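Local coordinates for protein AGR_C_4470p (Agrobacterium tumefaciens str. C58, PDB 2HQV) that is of unknown function but, as a member of the ChuX/HutX haem-utilisation family, may take part in handling haem, at residues 86-91 with 95-100; 147-152 with 156-161. All blocks are in the same frame, centred on the assembly; numbering follows the deposited sequence.

Interactions 1 and 2 are two hairpins of the same antiparallel sheet, joined where strands 85-90 and 156-161 run side by side, with the N of Phe161 probably hydrogen-bonded to the O of Leu86. Interaction 2 lies deep in the chain, close to its centre, and most of its residues are buried; interaction 1 sits nearer the edge of the sheet and is partly buried. In interaction 1 regular backbone pairing dominates, with aliphatic contacts and the stems of polar side chains beside it. In interaction 2 the pairing is interrupted at Met157, where the chain turns a corner, and aromatic rings carry far more of the contact. Both hairpins reach the second subunit.

Interaction 1 of 2, residues 86-91 with 95-100; sequences LMIVQT and VLEVPG
Leu86 lays its CD1 methyl against the backbone of the opposite strand, 3.6 Å from the C of Val98, and the same methyl reaches CD of Pro99 at 4.2 Å. With CG anti to the backbone N (chi1 180°), the isobutyl group extends across the strand pair. Further along this face, Ile88 and Glu97 run side by side, pointing the same way, with CG1 of Ile88 3.9 Å from CG of Glu97. The other branch of the isoleucine, CG2, meets CG1 of Val95 at an oblique crossing. At the turn end the extended stem of Gln90 lies alongside Val95, whose CG2 is 3.7 Å from NE2 of the amide.

Beneath these side chains, Met87 (a selenomethionine) and Val98 exchange two backbone hydrogen bonds, each 2.8 Å from N to O. Val89 and Leu96 form a second such pair. On the reverse face Met87 and Val89 pack on Phe158 of the adjoining strand, while Leu96 and Val98 meet their counterparts in the second subunit. Val95 and Glu97 also pair with a strand of that subunit, carrying the sheet over the interface: this is an antiparallel beta hairpin whose outer strand becomes internal on dimerisation.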
loop_
_atom_site.group_PDB
_atom_site.type_symbol
_atom_site.label_atom_id
_atom_site.label_comp_id
_atom_site.label_asym_id
_atom_site.label_seq_id
_atom_site.Cartn_x
_atom_site.Cartn_y
_atom_site.Cartn_z
ATOM N N LEU A 86 2.364 -5.520 14.044
ATOM C CA LEU A 86 2.724 -5.708 12.649
ATOM C C LEU A 86 1.767 -4.891 11.789
ATOM O O LEU A 86 0.563 -5.131 11.786
ATOM C CB LEU A 86 2.653 -7.185 12.248
ATOM C CG LEU A 86 3.016 -7.445 10.778
ATOM C CD1 LEU A 86 4.460 -7.033 10.536
ATOM C CD2 LEU A 86 2.820 -8.922 10.435
HETATM N N MSE A 87 2.315 -3.906 11.092
HETATM C CA MSE A 87 1.534 -3.050 10.216
HETATM C C MSE A 87 1.517 -3.660 8.821
HETATM O O MSE A 87 2.561 -4.032 8.289
HETATM C CB MSE A 87 2.148 -1.644 10.168
HETATM C CG MSE A 87 1.834 -0.879 8.890
HETATM SE SE MSE A 87 0.018 -0.166 8.705
HETATM C CE MSE A 87 -1.058 -1.624 9.190
ATOM N N ILE A 88 0.334 -3.780 8.231
ATOM C CA ILE A 88 0.239 -4.348 6.890
ATOM C C ILE A 88 -0.626 -3.531 5.935
ATOM O O ILE A 88 -1.764 -3.182 6.242
ATOM C CB ILE A 88 -0.322 -5.783 6.913
ATOM C CG1 ILE A 88 0.556 -6.678 7.787
ATOM C CG2 ILE A 88 -0.366 -6.346 5.484
ATOM C CD1 ILE A 88 0.103 -8.129 7.818
ATOM N N VAL A 89 -0.060 -3.224 4.777
ATOM C CA VAL A 89 -0.755 -2.484 3.736
ATOM C C VAL A 89 -0.676 -3.421 2.544
ATOM O O VAL A 89 0.385 -3.985 2.274
ATOM C CB VAL A 89 -0.049 -1.154 3.388
ATOM C CG1 VAL A 89 -0.625 -0.575 2.088
ATOM C CG2 VAL A 89 -0.244 -0.146 4.525
ATOM N N GLN A 90 -1.789 -3.595 1.843
ATOM C CA GLN A 90 -1.827 -4.492 0.696
ATOM C C GLN A 90 -2.566 -3.926 -0.511
ATOM O O GLN A 90 -3.615 -3.304 -0.375
ATOM C CB GLN A 90 -2.459 -5.831 1.113
ATOM C CG GLN A 90 -2.991 -6.678 -0.043
ATOM C CD GLN A 90 -3.345 -8.093 0.384
ATOM O OE1 GLN A 90 -3.714 -8.331 1.532
ATOM N NE2 GLN A 90 -3.246 -9.037 -0.548
ATOM N N THR A 91 -1.993 -4.130 -1.690
ATOM C CA THR A 91 -2.606 -3.693 -2.940
ATOM C C THR A 91 -2.509 -4.914 -3.830
ATOM O O THR A 91 -2.001 -5.949 -3.399
ATOM C CB THR A 91 -1.832 -2.522 -3.617
ATOM O OG1 THR A 91 -0.542 -2.975 -4.057
ATOM C CG2 THR A 91 -1.667 -1.360 -2.640
ATOM N N VAL A 95 2.263 -6.497 -0.804
ATOM C CA VAL A 95 1.823 -6.658 0.574
ATOM C C VAL A 95 3.050 -6.238 1.394
ATOM O O VAL A 95 4.072 -6.928 1.396
ATOM C CB VAL A 95 1.480 -8.122 0.934
ATOM C CG1 VAL A 95 1.102 -8.201 2.411
ATOM C CG2 VAL A 95 0.329 -8.631 0.069
ATOM N N LEU A 96 2.966 -5.091 2.053
ATOM C CA LEU A 96 4.085 -4.607 2.849
ATOM C C LEU A 96 3.796 -4.865 4.325
ATOM O O LEU A 96 2.786 -4.407 4.868
ATOM C CB LEU A 96 4.305 -3.112 2.583
ATOM C CG LEU A 96 5.482 -2.389 3.240
ATOM C CD1 LEU A 96 6.801 -3.052 2.861
ATOM C CD2 LEU A 96 5.473 -0.929 2.805
ATOM N N GLU A 97 4.685 -5.616 4.965
ATOM C CA GLU A 97 4.535 -5.958 6.377
ATOM C C GLU A 97 5.694 -5.337 7.135
ATOM O O GLU A 97 6.854 -5.653 6.884
ATOM C CB GLU A 97 4.526 -7.479 6.539
ATOM C CG GLU A 97 3.474 -8.143 5.665
ATOM C CD GLU A 97 3.569 -9.658 5.648
ATOM O OE1 GLU A 97 2.773 -10.284 4.922
ATOM O OE2 GLU A 97 4.428 -10.222 6.358
ATOM N N VAL A 98 5.361 -4.443 8.059
ATOM C CA VAL A 98 6.356 -3.726 8.838
ATOM C C VAL A 98 6.150 -3.886 10.337
ATOM O O VAL A 98 5.115 -3.497 10.877
ATOM C CB VAL A 98 6.321 -2.212 8.513
ATOM C CG1 VAL A 98 7.523 -1.500 9.154
ATOM C CG2 VAL A 98 6.300 -2.002 6.995
ATOM N N PRO A 99 7.127 -4.490 11.025
ATOM C CA PRO A 99 7.001 -4.662 12.474
ATOM C C PRO A 99 7.491 -3.378 13.140
ATOM O O PRO A 99 8.444 -2.753 12.666
ATOM C CB PRO A 99 7.921 -5.840 12.758
ATOM C CG PRO A 99 9.035 -5.622 11.772
ATOM C CD PRO A 99 8.280 -5.246 10.498
ATOM N N GLY A 100 6.836 -2.972 14.219
ATOM C CA GLY A 100 7.267 -1.772 14.914
ATOM C C GLY A 100 6.214 -1.227 15.851
ATOM O O GLY A 100 5.078 -1.692 15.844
#

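Interaction 2 of 2, residues 147-152 with 156-161; sequences VWFMNA and AMFKIF
Phe149 and Phe158 form an offset stack, their ring centroids 4.5 Å apart and their planes inclined by 18°. CZ of Phe158 lies over one face of the Phe149 ring, 3.3 Å from its CG, while CB of Phe149 makes a CH-pi contact over the Phe158 face. Phe158 reaches this position with CG lodged between its backbone N and carbonyl carbon (chi1 64°). Phe72 meets the Phe149 ring at a steep angle, and helix 72-79 covers this side of the sheet.

The other face carries a cation-pi pair. Lys159 stretches out fully over Trp148, placing CE 3.3 Å from the centroid of the six-membered ring, almost on its normal. NZ of Lys159 lies farther toward the rim, 3.6 Å from the centroid of the six-membered ring of Trp148. The ammonium charge is therefore probably stabilised by the pi cloud, while the indole NE1 is hydrogen-bonded to Ser146 OG. CB of Ala156 adds an apolar contact to CE3 of Trp148, and the selenium of Met150, a selenomethionine, lies at the indole edge.

Among the backbone hydrogen bonds, Val147 and Ile160 make a reciprocal pair. Closer to the turn, the N of Met157, another selenomethionine, bonds to the O of Phe149 at 2.7 Å. The longer bond from Phe149 N to Phe158 O spans 3.2 Å. The chain turns a corner at Met157.

Asn151 OD1 accepts a bond from Gly155 N within the turn, while Asn151 ND2 is hydrogen-bonded to OD2 of Asp93 of the second subunit. Altogether this is an antiparallel beta hairpin whose second strand is interrupted at Met157, set in the middle of the six-stranded sheet of this ChuX/HutX-family fold.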
loop_
_atom_site.group_PDB
_atom_site.type_symbol
_atom_site.label_atom_id
_atom_site.label_comp_id
_atom_site.label_asym_id
_atom_site.label_seq_id
_atom_site.Cartn_x
_atom_site.Cartn_y
_atom_site.Cartn_z
ATOM N N VAL A 147 -6.618 -5.456 13.635
ATOM C CA VAL A 147 -7.516 -4.314 13.651
ATOM C C VAL A 147 -7.516 -3.709 12.246
ATOM O O VAL A 147 -6.491 -3.220 11.761
ATOM C CB VAL A 147 -7.058 -3.259 14.677
ATOM C CG1 VAL A 147 -8.087 -2.131 14.762
ATOM C CG2 VAL A 147 -6.870 -3.916 16.045
ATOM N N TRP A 148 -8.678 -3.761 11.603
ATOM C CA TRP A 148 -8.850 -3.260 10.249
ATOM C C TRP A 148 -9.465 -1.862 10.193
ATOM O O TRP A 148 -10.589 -1.658 10.644
ATOM C CB TRP A 148 -9.766 -4.204 9.460
ATOM C CG TRP A 148 -9.224 -5.586 9.218
ATOM C CD1 TRP A 148 -8.447 -6.333 10.062
ATOM C CD2 TRP A 148 -9.467 -6.406 8.068
ATOM N NE1 TRP A 148 -8.190 -7.561 9.505
ATOM C CE2 TRP A 148 -8.800 -7.632 8.281
ATOM C CE3 TRP A 148 -10.175 -6.218 6.871
ATOM C CZ2 TRP A 148 -8.834 -8.676 7.349
ATOM C CZ3 TRP A 148 -10.206 -7.258 5.940
ATOM C CH2 TRP A 148 -9.535 -8.467 6.184
ATOM N N PHE A 149 -8.736 -0.903 9.642
ATOM C CA PHE A 149 -9.283 0.435 9.487
ATOM C C PHE A 149 -9.908 0.413 8.090
ATOM O O PHE A 149 -9.203 0.336 7.087
ATOM C CB PHE A 149 -8.178 1.486 9.610
ATOM C CG PHE A 149 -7.732 1.713 11.029
ATOM C CD1 PHE A 149 -7.131 0.685 11.749
ATOM C CD2 PHE A 149 -7.973 2.928 11.666
ATOM C CE1 PHE A 149 -6.778 0.855 13.089
ATOM C CE2 PHE A 149 -7.626 3.113 13.007
ATOM C CZ PHE A 149 -7.026 2.072 13.720
HETATM N N MSE A 150 -11.238 0.437 8.045
HETATM C CA MSE A 150 -11.985 0.370 6.785
HETATM C C MSE A 150 -12.272 1.724 6.145
HETATM O O MSE A 150 -12.445 2.725 6.840
HETATM C CB MSE A 150 -13.334 -0.322 7.004
HETATM C CG MSE A 150 -13.305 -1.568 7.874
HETATM SE SE MSE A 150 -12.234 -2.970 7.115
HETATM C CE MSE A 150 -13.160 -3.224 5.414
ATOM N N ASN A 151 -12.336 1.745 4.816
ATOM C CA ASN A 151 -12.658 2.972 4.097
ATOM C C ASN A 151 -14.147 2.923 3.729
ATOM O O ASN A 151 -14.836 1.949 4.038
ATOM C CB ASN A 151 -11.804 3.125 2.830
ATOM C CG ASN A 151 -11.918 1.935 1.890
ATOM O OD1 ASN A 151 -13.001 1.388 1.688
ATOM N ND2 ASN A 151 -10.798 1.543 1.297
ATOM N N ALA A 152 -14.640 3.967 3.071
ATOM C CA ALA A 152 -16.047 4.029 2.691
ATOM C C ALA A 152 -16.431 2.968 1.663
ATOM O O ALA A 152 -17.604 2.621 1.535
ATOM C CB ALA A 152 -16.387 5.426 2.159
ATOM N N ALA A 156 -10.038 -2.573 3.373
ATOM C CA ALA A 156 -9.165 -2.208 4.485
ATOM C C ALA A 156 -8.117 -1.204 4.012
ATOM O O ALA A 156 -7.440 -1.436 3.012
ATOM C CB ALA A 156 -8.478 -3.441 5.035
HETATM N N MSE A 157 -8.005 -0.086 4.727
HETATM C CA MSE A 157 -7.021 0.945 4.409
HETATM C C MSE A 157 -5.656 0.363 4.791
HETATM O O MSE A 157 -4.671 0.483 4.060
HETATM C CB MSE A 157 -7.313 2.202 5.233
HETATM C CG MSE A 157 -8.652 2.850 4.914
HETATM SE SE MSE A 157 -9.077 4.247 6.194
HETATM C CE MSE A 157 -7.650 5.480 5.797
ATOM N N PHE A 158 -5.624 -0.284 5.949
ATOM C CA PHE A 158 -4.427 -0.941 6.458
ATOM C C PHE A 158 -4.896 -1.810 7.609
ATOM O O PHE A 158 -6.040 -1.677 8.061
ATOM C CB PHE A 158 -3.379 0.082 6.924
ATOM C CG PHE A 158 -3.820 0.932 8.084
ATOM C CD1 PHE A 158 -3.546 0.548 9.394
ATOM C CD2 PHE A 158 -4.520 2.114 7.865
ATOM C CE1 PHE A 158 -3.968 1.337 10.476
ATOM C CE2 PHE A 158 -4.944 2.905 8.930
ATOM C CZ PHE A 158 -4.668 2.515 10.238
ATOM N N LYS A 159 -4.024 -2.696 8.079
ATOM C CA LYS A 159 -4.369 -3.612 9.164
ATOM C C LYS A 159 -3.249 -3.674 10.197
ATOM O O LYS A 159 -2.082 -3.653 9.845
ATOM C CB LYS A 159 -4.580 -5.025 8.606
ATOM C CG LYS A 159 -5.623 -5.136 7.509
ATOM C CD LYS A 159 -5.592 -6.510 6.835
ATOM C CE LYS A 159 -6.623 -6.585 5.702
ATOM N NZ LYS A 159 -6.623 -7.903 4.997
ATOM N N ILE A 160 -3.607 -3.755 11.470
ATOM C CA ILE A 160 -2.608 -3.865 12.527
ATOM C C ILE A 160 -2.808 -5.261 13.122
ATOM O O ILE A 160 -3.884 -5.574 13.635
ATOM C CB ILE A 160 -2.818 -2.821 13.654
ATOM C CG1 ILE A 160 -2.807 -1.398 13.085
ATOM C CG2 ILE A 160 -1.736 -2.991 14.722
ATOM C CD1 ILE A 160 -1.493 -0.988 12.418
ATOM N N PHE A 161 -1.778 -6.093 13.036
ATOM C CA PHE A 161 -1.844 -7.447 13.557
ATOM C C PHE A 161 -1.137 -7.618 14.887
ATOM O O PHE A 161 -0.118 -6.982 15.147
ATOM C CB PHE A 161 -1.223 -8.430 12.560
ATOM C CG PHE A 161 -2.148 -8.841 11.465
ATOM C CD1 PHE A 161 -2.857 -10.032 11.555
ATOM C CD2 PHE A 161 -2.340 -8.024 10.355
ATOM C CE1 PHE A 161 -3.751 -10.410 10.553
ATOM C CE2 PHE A 161 -3.235 -8.395 9.344
ATOM C CZ PHE A 161 -3.940 -9.591 9.448
#